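Long-range contacts in ATP-dependent DNA helicase PIF1 (Candida albicans, PDB 7OTJ), which couples ATP hydrolysis to 5'-3' translocation on DNA, probably unwinding G-quadruplexes and forked RNA-DNA hybrids to keep nuclear and mitochondrial genomes stable: residues A[143-148]-A[506-511]; A[450-455]-A[477-482]; A[471-476]-A[500-505]. All coordinates share one frame; numbering follows the deposited sequence.

Contact 1 of 3, residues A[143-148]-A[506-511]; sequences GDFYQL and IEFYKN. With ALF (tetrafluoroaluminate ion), chain F.
Tyr-509 points from helix 503-511 at the turn 144-147 with its phenol oxygen leading. The side chains of Tyr-509 and Phe-145 cross at about a right angle; Phe-145 N lies at the Tyr-509 ring edge, in its plane, and donates to Tyr-509 OH at 3.0 Å. The same hydroxyl lies 3.2 Å from Asp-144 OD1 and is also hydrogen-bonded to Thr-24. Two aromatic pairs flank this bond in different attitudes. Tyr-146 and Tyr-509 run past each other in opposite directions, their planes only 21° apart but slid so far that the rings barely overlap; CD2 of Tyr-509 sits over a face of Tyr-146, 3.4 Å from its CE2. Phe-145 instead makes a T-shaped pair with Phe-508, its edge turned to the Phe-508 face, with centroids 5.4 Å apart and planes at 71°. The sequence GDFYQL, following strand 138-143 of the parallel ATPase sheet, matches helicase motif III of superfamily 1, and here it folds as a type I turn. Within it Asp-144 CG stands anti to the backbone N (chi1 -179°), which lets OD1 accept from Tyr-146 N as an Asx turn, the donor arriving from above the carboxylate plane. OD2 forms a salt bridge with Arg-206 and receives Gln-147 NE2 on its anti lone pair at 3.3 Å, so the carboxylate is a second-shell holder of that amide. Gln-147 NE2 also donates to F3 of the tetrafluoroaluminate at 3.0 Å. At the outer end of the contact Ile-506 lies across Tyr-146, its CG1 near the ring plane at the edge, 3.9 Å from CE1, while Ile-506 CA lies 3.7 Å from Tyr-146 OH.

Contact 2 of 3, residues A[450-455]-A[477-482]; sequences LSIHKS and YVALSR. With ALF (tetrafluoroaluminate ion), chain F; nucleotides of chain C.
Ser-455 and Arg-482 touch where the short helix 452-455 meets segment 477-482, joining what sequence and position identify as helicase motifs V and VI of the second RecA-like domain. CD of Arg-482 lies 3.4 Å from Ser-455 O, and its CG passes Ser-455 OG. A turn earlier on each segment the packing is mainly apolar: Ile-452 CD1 rests on Ala-479 CB at 3.6 Å, and its CG2 branch faces Val-478 CG1 at 4.1 Å, with Ile-452 O also against that methyl. Leu-236 of strand 234-237 backs Ile-452, Ser-455 and Arg-482 together. The next shell fixes the arginine. Bends at chi2 and chi3 fold its chain back on the helix, where NE donates to Val-478 O at 2.8 Å, almost in the guanidinium plane, and NH2 reaches Ser-481 OG. Gripped in this way, the planar group presents its edge to the tetrafluoroaluminate, an analogue of the transferred phosphate: NH1 donates to F4 at 2.6 Å and NH2 to F2 at 2.8 Å. The placement is consistent with an arginine finger, as in related superfamily 1 helicases, and Arg-191, Lys-31 and Gln-147 bond the same anion. On the other helix Ser-455 OG donates to Ile-452 O, which keeps the hydroxyl on its own backbone. Farther out, the 452-455 helix turns to DNA. One face of the His-453 ring lies over the deoxyribose of DT2 of chain C, and Ser-451, the N-cap, accepts from Lys-454 N while its OG donates to OP1 of DT3 of chain C at 2.8 Å.

Contact 3 of 3, residues A[471-476]-A[500-505]; sequences FENGQA and ASHRKV. With nucleotides of chain C.
Asn-473 and Gly-474 fit against the carbonyl of Ala-500, and this is the close half of the contact. Gly-474 N donates to Ala-500 O at 2.9 Å, with the donor nearly in line with the C=O bond, and Asn-473 CA approaches the same oxygen at 3.2 Å in a CH...O contact. The Asn-473 side chain extends the fit: its OD1 lies 3.3 Å from Ala-500 CB. A type II turn from Glu-472 to Gln-475 presents both groups, and the positive phi of Gly-474 (67°) suits its lack of a side chain. Glu-472 OE1 braces the turn by accepting from Asn-473 N through its anti lone pair. Toward solvent the fit slackens. Asn-473 ND2 merely leans on His-502, 3.7 Å from its CB, with the amide plane almost perpendicular (87°) to the imidazole, and both residues are partly exposed. His-502 is occupied with its own helix: its ND1 accepts from Lys-504 N in the ring plane at 3.0 Å, an N-cap bond, and Phe-169 meets the ring edge to face. Just before the turn, Phe-471 packs on the DNA. One face of its ring covers the sugar of DT1 of chain C, its CZ lies 3.2 Å from O4' of DT2 of chain C, and Gln-475 OE1 sits toward the rim of the opposite face. Gly-474 and His-502 are the N-caps of helices 475-481 and 503-511, so the contact binds the starts of two helices that follow strands 463-466 and 489-492 of the four-stranded parallel sheet, with helix 452-455 packed alongside Gln-475.

How the contacts relate
From the N terminus, 143-148 comes first, leaving the six-stranded ATPase sheet, and meets its partner only in the last helix, 503-511; contact 1 thus closes a loop of 357 residues. Both other contacts nest inside that loop. Contact 2 opens at 450-455, contact 3 at 471-476; contact 2 then closes at 477-482 and contact 3 at 500-505, so these two cross. They share helix 475-481, while contacts 1 and 3 share helix 503-511. Leu-148 packs against both His-453 and Asn-473, and Gln-147 against Val-478. Contacts 2 and 3 knit the second RecA-like domain internally; 143-148, through contact 1 and this packing, links the first domain to it beside the tetrafluoroaluminate.

Contact 1 of 3, residues A[143-148]-A[506-511]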
loop_
_atom_site.group_PDB
_atom_site.type_symbol
_atom_site.label_atom_id
_atom_site.label_comp_id
_atom_site.label_asym_id
_atom_site.label_seq_id
_atom_site.Cartn_x
_atom_site.Cartn_y
_atom_site.Cartn_z
ATOM N N GLY A 143 -10.097 -3.243 7.756
ATOM C CA GLY A 143 -9.694 -1.857 7.611
ATOM C C GLY A 143 -10.475 -0.954 8.550
ATOM O O GLY A 143 -11.040 -1.404 9.546
ATOM N N ASP A 144 -10.495 0.330 8.194
ATOM C CA ASP A 144 -11.030 1.374 9.063
ATOM C C ASP A 144 -11.600 2.457 8.159
ATOM O O ASP A 144 -10.841 3.123 7.449
ATOM C CB ASP A 144 -9.940 1.924 9.984
ATOM C CG ASP A 144 -10.447 3.012 10.927
ATOM O OD1 ASP A 144 -11.682 3.184 11.053
ATOM O OD2 ASP A 144 -9.602 3.705 11.545
ATOM N N PHE A 145 -12.926 2.610 8.151
ATOM C CA PHE A 145 -13.528 3.580 7.245
ATOM C C PHE A 145 -13.344 5.030 7.699
ATOM O O PHE A 145 -13.655 5.940 6.924
ATOM C CB PHE A 145 -15.015 3.267 7.035
ATOM C CG PHE A 145 -15.263 2.040 6.189
ATOM C CD1 PHE A 145 -15.039 2.063 4.819
ATOM C CD2 PHE A 145 -15.723 0.863 6.763
ATOM C CE1 PHE A 145 -15.265 0.937 4.039
ATOM C CE2 PHE A 145 -15.952 -0.264 5.987
ATOM C CZ PHE A 145 -15.723 -0.229 4.627
ATOM N N TYR A 146 -12.841 5.273 8.917
ATOM C CA TYR A 146 -12.431 6.626 9.293
ATOM C C TYR A 146 -11.116 7.025 8.639
ATOM O O TYR A 146 -10.705 8.185 8.756
ATOM C CB TYR A 146 -12.307 6.762 10.818
ATOM C CG TYR A 146 -13.621 7.022 11.522
ATOM C CD1 TYR A 146 -14.463 8.037 11.099
ATOM C CD2 TYR A 146 -14.026 6.239 12.598
ATOM C CE1 TYR A 146 -15.669 8.279 11.731
ATOM C CE2 TYR A 146 -15.233 6.470 13.234
ATOM C CZ TYR A 146 -16.051 7.492 12.794
ATOM O OH TYR A 146 -17.257 7.736 13.414
ATOM N N GLN A 147 -10.459 6.093 7.963
ATOM C CA GLN A 147 -9.235 6.336 7.219
ATOM C C GLN A 147 -9.613 6.702 5.780
ATOM O O GLN A 147 -10.763 7.043 5.495
ATOM C CB GLN A 147 -8.300 5.135 7.366
ATOM C CG GLN A 147 -7.904 4.895 8.840
ATOM C CD GLN A 147 -6.717 3.961 9.021
ATOM O OE1 GLN A 147 -5.898 3.795 8.121
ATOM N NE2 GLN A 147 -6.619 3.353 10.196
ATOM N N LEU A 148 -8.634 6.750 4.886
ATOM C CA LEU A 148 -8.845 7.386 3.589
ATOM C C LEU A 148 -9.984 6.723 2.811
ATOM O O LEU A 148 -10.061 5.489 2.763
ATOM C CB LEU A 148 -7.546 7.363 2.785
ATOM C CG LEU A 148 -6.571 8.427 3.308
ATOM C CD1 LEU A 148 -5.138 8.203 2.847
ATOM C CD2 LEU A 148 -7.059 9.811 2.896
ATOM N N ILE A 506 -19.497 8.184 9.563
ATOM C CA ILE A 506 -19.915 8.367 10.951
ATOM C C ILE A 506 -21.217 7.624 11.230
ATOM O O ILE A 506 -21.363 6.973 12.271
ATOM C CB ILE A 506 -20.021 9.866 11.289
ATOM C CG1 ILE A 506 -18.730 10.591 10.901
ATOM C CG2 ILE A 506 -20.272 10.050 12.771
ATOM C CD1 ILE A 506 -18.717 12.064 11.268
ATOM N N GLU A 507 -22.196 7.735 10.323
ATOM C CA GLU A 507 -23.457 7.012 10.501
ATOM C C GLU A 507 -23.261 5.501 10.435
ATOM O O GLU A 507 -23.992 4.755 11.098
ATOM C CB GLU A 507 -24.493 7.469 9.469
ATOM C CG GLU A 507 -24.193 7.066 8.037
ATOM C CD GLU A 507 -25.260 7.538 7.067
ATOM O OE1 GLU A 507 -26.137 8.322 7.485
ATOM O OE2 GLU A 507 -25.219 7.126 5.888
ATOM N N PHE A 508 -22.301 5.035 9.631
ATOM C CA PHE A 508 -21.971 3.613 9.597
ATOM C C PHE A 508 -21.588 3.106 10.981
ATOM O O PHE A 508 -22.176 2.141 11.481
ATOM C CB PHE A 508 -20.842 3.363 8.592
ATOM C CG PHE A 508 -20.298 1.956 8.610
ATOM C CD1 PHE A 508 -20.938 0.936 7.920
ATOM C CD2 PHE A 508 -19.127 1.655 9.298
ATOM C CE1 PHE A 508 -20.433 -0.353 7.930
ATOM C CE2 PHE A 508 -18.621 0.360 9.312
ATOM C CZ PHE A 508 -19.279 -0.643 8.622
ATOM N N TYR A 509 -20.611 3.756 11.626
ATOM C CA TYR A 509 -20.131 3.251 12.908
ATOM C C TYR A 509 -21.125 3.480 14.038
ATOM O O TYR A 509 -21.101 2.732 15.021
ATOM C CB TYR A 509 -18.782 3.883 13.270
ATOM C CG TYR A 509 -17.608 3.272 12.534
ATOM C CD1 TYR A 509 -17.221 1.961 12.777
ATOM C CD2 TYR A 509 -16.892 4.003 11.592
ATOM C CE1 TYR A 509 -16.154 1.391 12.099
ATOM C CE2 TYR A 509 -15.824 3.440 10.911
ATOM C CZ TYR A 509 -15.461 2.131 11.169
ATOM O OH TYR A 509 -14.403 1.557 10.498
ATOM N N LYS A 510 -22.023 4.459 13.911
ATOM C CA LYS A 510 -23.032 4.632 14.949
ATOM C C LYS A 510 -24.134 3.583 14.833
ATOM O O LYS A 510 -24.738 3.213 15.846
ATOM C CB LYS A 510 -23.613 6.051 14.911
ATOM C CG LYS A 510 -24.631 6.310 13.814
ATOM C CD LYS A 510 -25.292 7.681 13.964
ATOM C CE LYS A 510 -26.219 7.991 12.792
ATOM N NZ LYS A 510 -27.272 6.951 12.596
ATOM N N ASN A 511 -24.403 3.086 13.621
ATOM C CA ASN A 511 -25.355 1.991 13.457
ATOM C C ASN A 511 -24.844 0.677 14.029
ATOM O O ASN A 511 -25.641 -0.243 14.236
ATOM C CB ASN A 511 -25.702 1.801 11.983
ATOM C CG ASN A 511 -26.921 2.587 11.576
ATOM O OD1 ASN A 511 -28.051 2.149 11.784
ATOM N ND2 ASN A 511 -26.704 3.765 11.009
HETATM AL AL ALF F . -3.542 0.856 10.164
HETATM F F1 ALF F . -3.815 -0.395 8.926
HETATM F F2 ALF F . -3.252 2.108 11.405
HETATM F F3 ALF F . -5.260 0.705 10.627
HETATM F F4 ALF F . -1.804 0.960 9.765
HETATM O O HOH W 1 -4.183 2.246 8.285
#

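Contact 2 of 3, residues A[450-455]-A[477-482]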
loop_
_atom_site.group_PDB
_atom_site.type_symbol
_atom_site.label_atom_id
_atom_site.label_comp_id
_atom_site.label_asym_id
_atom_site.label_seq_id
_atom_site.Cartn_x
_atom_site.Cartn_y
_atom_site.Cartn_z
ATOM N N LEU A 450 6.881 10.414 1.195
ATOM C CA LEU A 450 5.856 9.440 0.843
ATOM C C LEU A 450 4.490 10.087 0.983
ATOM O O LEU A 450 4.279 10.911 1.877
ATOM C CB LEU A 450 5.955 8.196 1.737
ATOM C CG LEU A 450 4.991 7.040 1.484
ATOM C CD1 LEU A 450 5.317 6.346 0.167
ATOM C CD2 LEU A 450 5.033 6.057 2.644
ATOM N N SER A 451 3.573 9.733 0.083
ATOM C CA SER A 451 2.227 10.276 0.165
ATOM C C SER A 451 1.493 9.677 1.360
ATOM O O SER A 451 1.719 8.523 1.741
ATOM C CB SER A 451 1.449 10.007 -1.126
ATOM O OG SER A 451 1.156 8.630 -1.297
ATOM N N ILE A 452 0.619 10.483 1.966
ATOM C CA ILE A 452 -0.191 9.989 3.075
ATOM C C ILE A 452 -1.002 8.779 2.635
ATOM O O ILE A 452 -1.187 7.829 3.405
ATOM C CB ILE A 452 -1.086 11.110 3.632
ATOM C CG1 ILE A 452 -0.217 12.209 4.252
ATOM C CG2 ILE A 452 -2.066 10.559 4.660
ATOM C CD1 ILE A 452 -0.975 13.436 4.671
ATOM N N HIS A 453 -1.488 8.791 1.386
ATOM C CA HIS A 453 -2.255 7.661 0.871
ATOM C C HIS A 453 -1.452 6.371 0.958
ATOM O O HIS A 453 -1.920 5.373 1.519
ATOM C CB HIS A 453 -2.681 7.932 -0.572
ATOM C CG HIS A 453 -4.012 8.604 -0.692
ATOM N ND1 HIS A 453 -4.188 9.957 -0.480
ATOM C CD2 HIS A 453 -5.234 8.107 -0.996
ATOM C CE1 HIS A 453 -5.462 10.263 -0.651
ATOM N NE2 HIS A 453 -6.117 9.158 -0.964
ATOM N N LYS A 454 -0.208 6.397 0.479
ATOM C CA LYS A 454 0.617 5.199 0.479
ATOM C C LYS A 454 1.175 4.880 1.858
ATOM O O LYS A 454 1.637 3.757 2.078
ATOM C CB LYS A 454 1.763 5.342 -0.534
ATOM C CG LYS A 454 1.317 5.286 -2.002
ATOM C CD LYS A 454 2.481 5.456 -2.985
ATOM C CE LYS A 454 3.628 4.490 -2.687
ATOM N NZ LYS A 454 4.849 4.724 -3.520
ATOM N N SER A 455 1.134 5.825 2.796
ATOM C CA SER A 455 1.530 5.497 4.160
ATOM C C SER A 455 0.476 4.683 4.893
ATOM O O SER A 455 0.817 3.998 5.863
ATOM C CB SER A 455 1.812 6.765 4.968
ATOM O OG SER A 455 0.611 7.475 5.235
ATOM N N TYR A 477 -6.049 12.098 9.940
ATOM C CA TYR A 477 -6.033 10.991 10.895
ATOM C C TYR A 477 -5.025 9.913 10.500
ATOM O O TYR A 477 -4.253 9.437 11.340
ATOM C CB TYR A 477 -7.428 10.381 11.040
ATOM C CG TYR A 477 -7.423 9.175 11.943
ATOM C CD1 TYR A 477 -7.024 9.284 13.268
ATOM C CD2 TYR A 477 -7.791 7.920 11.468
ATOM C CE1 TYR A 477 -6.997 8.183 14.097
ATOM C CE2 TYR A 477 -7.772 6.816 12.291
ATOM C CZ TYR A 477 -7.373 6.951 13.604
ATOM O OH TYR A 477 -7.355 5.849 14.426
ATOM N N VAL A 478 -5.054 9.479 9.233
ATOM C CA VAL A 478 -4.082 8.494 8.753
ATOM C C VAL A 478 -2.659 9.006 8.945
ATOM O O VAL A 478 -1.793 8.300 9.474
ATOM C CB VAL A 478 -4.356 8.131 7.280
ATOM C CG1 VAL A 478 -3.243 7.267 6.724
ATOM C CG2 VAL A 478 -5.676 7.409 7.157
ATOM N N ALA A 479 -2.408 10.256 8.547
ATOM C CA ALA A 479 -1.059 10.812 8.631
ATOM C C ALA A 479 -0.564 10.830 10.066
ATOM O O ALA A 479 0.507 10.296 10.374
ATOM C CB ALA A 479 -1.031 12.222 8.041
ATOM N N LEU A 480 -1.336 11.434 10.965
ATOM C CA LEU A 480 -0.875 11.553 12.339
ATOM C C LEU A 480 -0.822 10.212 13.063
ATOM O O LEU A 480 -0.026 10.067 13.997
ATOM C CB LEU A 480 -1.770 12.543 13.092
ATOM C CG LEU A 480 -1.812 13.941 12.450
ATOM C CD1 LEU A 480 -2.738 14.895 13.188
ATOM C CD2 LEU A 480 -0.405 14.521 12.344
ATOM N N SER A 481 -1.594 9.217 12.630
ATOM C CA SER A 481 -1.633 7.935 13.327
ATOM C C SER A 481 -0.557 6.963 12.862
ATOM O O SER A 481 -0.477 5.852 13.395
ATOM C CB SER A 481 -3.012 7.287 13.175
ATOM O OG SER A 481 -3.393 7.207 11.817
ATOM N N ARG A 482 0.269 7.352 11.887
ATOM C CA ARG A 482 1.412 6.527 11.509
ATOM C C ARG A 482 2.481 6.491 12.589
ATOM O O ARG A 482 3.273 5.544 12.629
ATOM C CB ARG A 482 2.041 7.041 10.211
ATOM C CG ARG A 482 1.101 7.120 9.014
ATOM C CD ARG A 482 0.440 5.795 8.742
ATOM N NE ARG A 482 -0.856 5.670 9.400
ATOM C CZ ARG A 482 -1.474 4.516 9.603
ATOM N NH1 ARG A 482 -0.926 3.368 9.244
ATOM N NH2 ARG A 482 -2.666 4.513 10.193
HETATM AL AL ALF F . -3.542 0.856 10.164
HETATM F F1 ALF F . -3.815 -0.395 8.926
HETATM F F2 ALF F . -3.252 2.108 11.405
HETATM F F3 ALF F . -5.260 0.705 10.627
HETATM F F4 ALF F . -1.804 0.960 9.765
ATOM P P DT C 2 -2.142 14.209 -6.368
ATOM O OP1 DT C 2 -1.085 15.027 -5.732
ATOM O OP2 DT C 2 -2.176 14.039 -7.839
ATOM O "O5'" DT C 2 -2.107 12.766 -5.681
ATOM C "C5'" DT C 2 -1.912 12.650 -4.273
ATOM C "C4'" DT C 2 -2.800 11.569 -3.683
ATOM O "O4'" DT C 2 -4.163 12.034 -3.670
ATOM C "C3'" DT C 2 -2.790 10.256 -4.448
ATOM O "O3'" DT C 2 -1.891 9.365 -3.819
ATOM C "C2'" DT C 2 -4.233 9.746 -4.360
ATOM C "C1'" DT C 2 -5.055 10.999 -4.053
ATOM N N1 DT C 2 -5.880 11.492 -5.203
ATOM C C2 DT C 2 -7.204 11.811 -4.990
ATOM O O2 DT C 2 -7.756 11.687 -3.909
ATOM N N3 DT C 2 -7.869 12.267 -6.099
ATOM C C4 DT C 2 -7.351 12.446 -7.367
ATOM O O4 DT C 2 -8.032 12.864 -8.299
ATOM C C5 DT C 2 -5.954 12.108 -7.517
ATOM C C7 DT C 2 -5.282 12.264 -8.850
ATOM C C6 DT C 2 -5.293 11.656 -6.440
ATOM P P DT C 3 -0.907 8.451 -4.696
ATOM O OP1 DT C 3 0.260 8.108 -3.845
ATOM O OP2 DT C 3 -0.702 9.137 -5.993
ATOM O "O5'" DT C 3 -1.768 7.125 -4.971
ATOM C "C5'" DT C 3 -2.226 6.344 -3.875
ATOM C "C4'" DT C 3 -3.324 5.368 -4.287
ATOM O "O4'" DT C 3 -4.491 6.095 -4.718
ATOM C "C3'" DT C 3 -2.982 4.443 -5.438
ATOM O "O3'" DT C 3 -2.349 3.278 -4.940
ATOM C "C2'" DT C 3 -4.354 4.114 -6.031
ATOM C "C1'" DT C 3 -5.169 5.371 -5.734
ATOM N N1 DT C 3 -5.343 6.273 -6.902
ATOM C C2 DT C 3 -6.457 6.141 -7.694
ATOM O O2 DT C 3 -7.313 5.300 -7.501
ATOM N N3 DT C 3 -6.529 7.036 -8.732
ATOM C C4 DT C 3 -5.613 8.035 -9.041
ATOM O O4 DT C 3 -5.757 8.795 -9.997
ATOM C C5 DT C 3 -4.471 8.118 -8.162
ATOM C C7 DT C 3 -3.409 9.156 -8.393
ATOM C C6 DT C 3 -4.397 7.247 -7.146
HETATM O O HOH W 1 -4.183 2.246 8.285
#

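Contact 3 of 3, residues A[471-476]-A[500-505]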
loop_
_atom_site.group_PDB
_atom_site.type_symbol
_atom_site.label_atom_id
_atom_site.label_comp_id
_atom_site.label_asym_id
_atom_site.label_seq_id
_atom_site.Cartn_x
_atom_site.Cartn_y
_atom_site.Cartn_z
ATOM N N PHE A 471 -6.465 17.519 1.762
ATOM C CA PHE A 471 -7.667 17.844 1.014
ATOM C C PHE A 471 -8.795 16.843 1.214
ATOM O O PHE A 471 -9.894 17.073 0.698
ATOM C CB PHE A 471 -7.344 17.936 -0.488
ATOM C CG PHE A 471 -6.710 16.688 -1.043
ATOM C CD1 PHE A 471 -7.494 15.651 -1.536
ATOM C CD2 PHE A 471 -5.330 16.542 -1.058
ATOM C CE1 PHE A 471 -6.910 14.498 -2.036
ATOM C CE2 PHE A 471 -4.744 15.386 -1.559
ATOM C CZ PHE A 471 -5.535 14.368 -2.046
ATOM N N GLU A 472 -8.576 15.768 1.971
ATOM C CA GLU A 472 -9.483 14.631 1.971
ATOM C C GLU A 472 -9.807 14.192 3.392
ATOM O O GLU A 472 -8.974 14.290 4.298
ATOM C CB GLU A 472 -8.865 13.457 1.192
ATOM C CG GLU A 472 -9.755 12.231 1.032
ATOM C CD GLU A 472 -10.941 12.478 0.122
ATOM O OE1 GLU A 472 -11.989 12.944 0.618
ATOM O OE2 GLU A 472 -10.821 12.210 -1.091
ATOM N N ASN A 473 -11.029 13.678 3.561
ATOM C CA ASN A 473 -11.449 13.118 4.837
ATOM C C ASN A 473 -10.509 12.004 5.262
ATOM O O ASN A 473 -10.036 11.217 4.435
ATOM C CB ASN A 473 -12.870 12.561 4.743
ATOM C CG ASN A 473 -13.887 13.611 4.374
ATOM O OD1 ASN A 473 -13.820 14.751 4.842
ATOM N ND2 ASN A 473 -14.840 13.236 3.525
ATOM N N GLY A 474 -10.277 11.914 6.571
ATOM C CA GLY A 474 -9.401 10.914 7.141
ATOM C C GLY A 474 -7.932 11.042 6.801
ATOM O O GLY A 474 -7.127 10.267 7.335
ATOM N N GLN A 475 -7.545 11.979 5.930
ATOM C CA GLN A 475 -6.138 12.117 5.557
ATOM C C GLN A 475 -5.284 12.601 6.731
ATOM O O GLN A 475 -4.154 12.134 6.923
ATOM C CB GLN A 475 -6.008 13.057 4.359
ATOM C CG GLN A 475 -4.703 12.929 3.588
ATOM C CD GLN A 475 -4.726 13.710 2.286
ATOM O OE1 GLN A 475 -5.474 14.682 2.144
ATOM N NE2 GLN A 475 -3.917 13.284 1.323
ATOM N N ALA A 476 -5.790 13.556 7.517
ATOM C CA ALA A 476 -5.059 13.966 8.712
ATOM C C ALA A 476 -4.941 12.804 9.692
ATOM O O ALA A 476 -3.854 12.521 10.209
ATOM C CB ALA A 476 -5.727 15.183 9.362
ATOM N N ALA A 500 -11.303 16.100 8.913
ATOM C CA ALA A 500 -12.709 15.929 8.581
ATOM C C ALA A 500 -12.997 14.456 8.313
ATOM O O ALA A 500 -12.103 13.692 7.934
ATOM C CB ALA A 500 -13.097 16.790 7.374
ATOM N N SER A 501 -14.253 14.059 8.538
ATOM C CA SER A 501 -14.729 12.713 8.250
ATOM C C SER A 501 -16.001 12.781 7.420
ATOM O O SER A 501 -16.769 13.741 7.511
ATOM C CB SER A 501 -15.007 11.920 9.527
ATOM O OG SER A 501 -13.804 11.438 10.096
ATOM N N HIS A 502 -16.236 11.734 6.633
ATOM C CA HIS A 502 -17.399 11.704 5.760
ATOM C C HIS A 502 -18.659 11.391 6.557
ATOM O O HIS A 502 -18.639 10.582 7.489
ATOM C CB HIS A 502 -17.214 10.680 4.640
ATOM C CG HIS A 502 -18.126 10.899 3.469
ATOM N ND1 HIS A 502 -19.498 10.792 3.563
ATOM C CD2 HIS A 502 -17.863 11.227 2.181
ATOM C CE1 HIS A 502 -20.040 11.044 2.385
ATOM N NE2 HIS A 502 -19.070 11.310 1.528
ATOM N N ARG A 503 -19.755 12.061 6.190
ATOM C CA ARG A 503 -21.026 11.868 6.880
ATOM C C ARG A 503 -21.435 10.398 6.898
ATOM O O ARG A 503 -21.946 9.900 7.908
ATOM C CB ARG A 503 -22.119 12.706 6.214
ATOM C CG ARG A 503 -21.655 14.025 5.615
ATOM C CD ARG A 503 -21.758 15.168 6.611
ATOM N NE ARG A 503 -21.801 16.464 5.942
ATOM C CZ ARG A 503 -21.872 17.631 6.569
ATOM N NH1 ARG A 503 -21.904 17.705 7.890
ATOM N NH2 ARG A 503 -21.909 18.752 5.853
ATOM N N LYS A 504 -21.227 9.690 5.784
ATOM C CA LYS A 504 -21.671 8.302 5.699
ATOM C C LYS A 504 -20.812 7.362 6.534
ATOM O O LYS A 504 -21.302 6.308 6.959
ATOM C CB LYS A 504 -21.689 7.845 4.238
ATOM C CG LYS A 504 -22.896 8.355 3.464
ATOM C CD LYS A 504 -22.939 7.811 2.050
ATOM C CE LYS A 504 -24.275 8.124 1.386
ATOM N NZ LYS A 504 -25.453 7.609 2.155
ATOM N N VAL A 505 -19.553 7.723 6.793
ATOM C CA VAL A 505 -18.708 6.895 7.646
ATOM C C VAL A 505 -19.176 6.975 9.094
ATOM O O VAL A 505 -19.245 5.959 9.796
ATOM C CB VAL A 505 -17.234 7.319 7.514
ATOM C CG1 VAL A 505 -16.369 6.553 8.503
ATOM C CG2 VAL A 505 -16.733 7.119 6.095
ATOM O OP3 DT C 1 -3.037 21.320 -6.924
ATOM P P DT C 1 -2.567 20.880 -5.592
ATOM O OP1 DT C 1 -2.938 21.897 -4.585
ATOM O OP2 DT C 1 -1.148 20.489 -5.724
ATOM O "O5'" DT C 1 -3.390 19.557 -5.264
ATOM C "C5'" DT C 1 -3.520 18.546 -6.247
ATOM C "C4'" DT C 1 -3.632 17.188 -5.587
ATOM O "O4'" DT C 1 -4.678 17.228 -4.586
ATOM C "C3'" DT C 1 -4.018 16.048 -6.513
ATOM O "O3'" DT C 1 -3.572 14.811 -5.953
ATOM C "C2'" DT C 1 -5.538 16.152 -6.500
ATOM C "C1'" DT C 1 -5.793 16.477 -5.029
ATOM N N1 DT C 1 -7.017 17.289 -4.782
ATOM C C2 DT C 1 -8.262 16.705 -4.901
ATOM O O2 DT C 1 -8.431 15.538 -5.219
ATOM N N3 DT C 1 -9.312 17.546 -4.637
ATOM C C4 DT C 1 -9.243 18.881 -4.269
ATOM O O4 DT C 1 -10.245 19.556 -4.053
ATOM C C5 DT C 1 -7.909 19.424 -4.159
ATOM C C7 DT C 1 -7.706 20.856 -3.768
ATOM C C6 DT C 1 -6.876 18.611 -4.414
ATOM P P DT C 2 -2.142 14.209 -6.368
ATOM O OP1 DT C 2 -1.085 15.027 -5.732
ATOM O OP2 DT C 2 -2.176 14.039 -7.839
ATOM O "O5'" DT C 2 -2.107 12.766 -5.681
ATOM C "C5'" DT C 2 -1.912 12.650 -4.273
ATOM C "C4'" DT C 2 -2.800 11.569 -3.683
ATOM O "O4'" DT C 2 -4.163 12.034 -3.670
ATOM C "C3'" DT C 2 -2.790 10.256 -4.448
ATOM O "O3'" DT C 2 -1.891 9.365 -3.819
ATOM C "C2'" DT C 2 -4.233 9.746 -4.360
ATOM C "C1'" DT C 2 -5.055 10.999 -4.053
ATOM N N1 DT C 2 -5.880 11.492 -5.203
ATOM C C2 DT C 2 -7.204 11.811 -4.990
ATOM O O2 DT C 2 -7.756 11.687 -3.909
ATOM N N3 DT C 2 -7.869 12.267 -6.099
ATOM C C4 DT C 2 -7.351 12.446 -7.367
ATOM O O4 DT C 2 -8.032 12.864 -8.299
ATOM C C5 DT C 2 -5.954 12.108 -7.517
ATOM C C7 DT C 2 -5.282 12.264 -8.850
ATOM C C6 DT C 2 -5.293 11.656 -6.440
#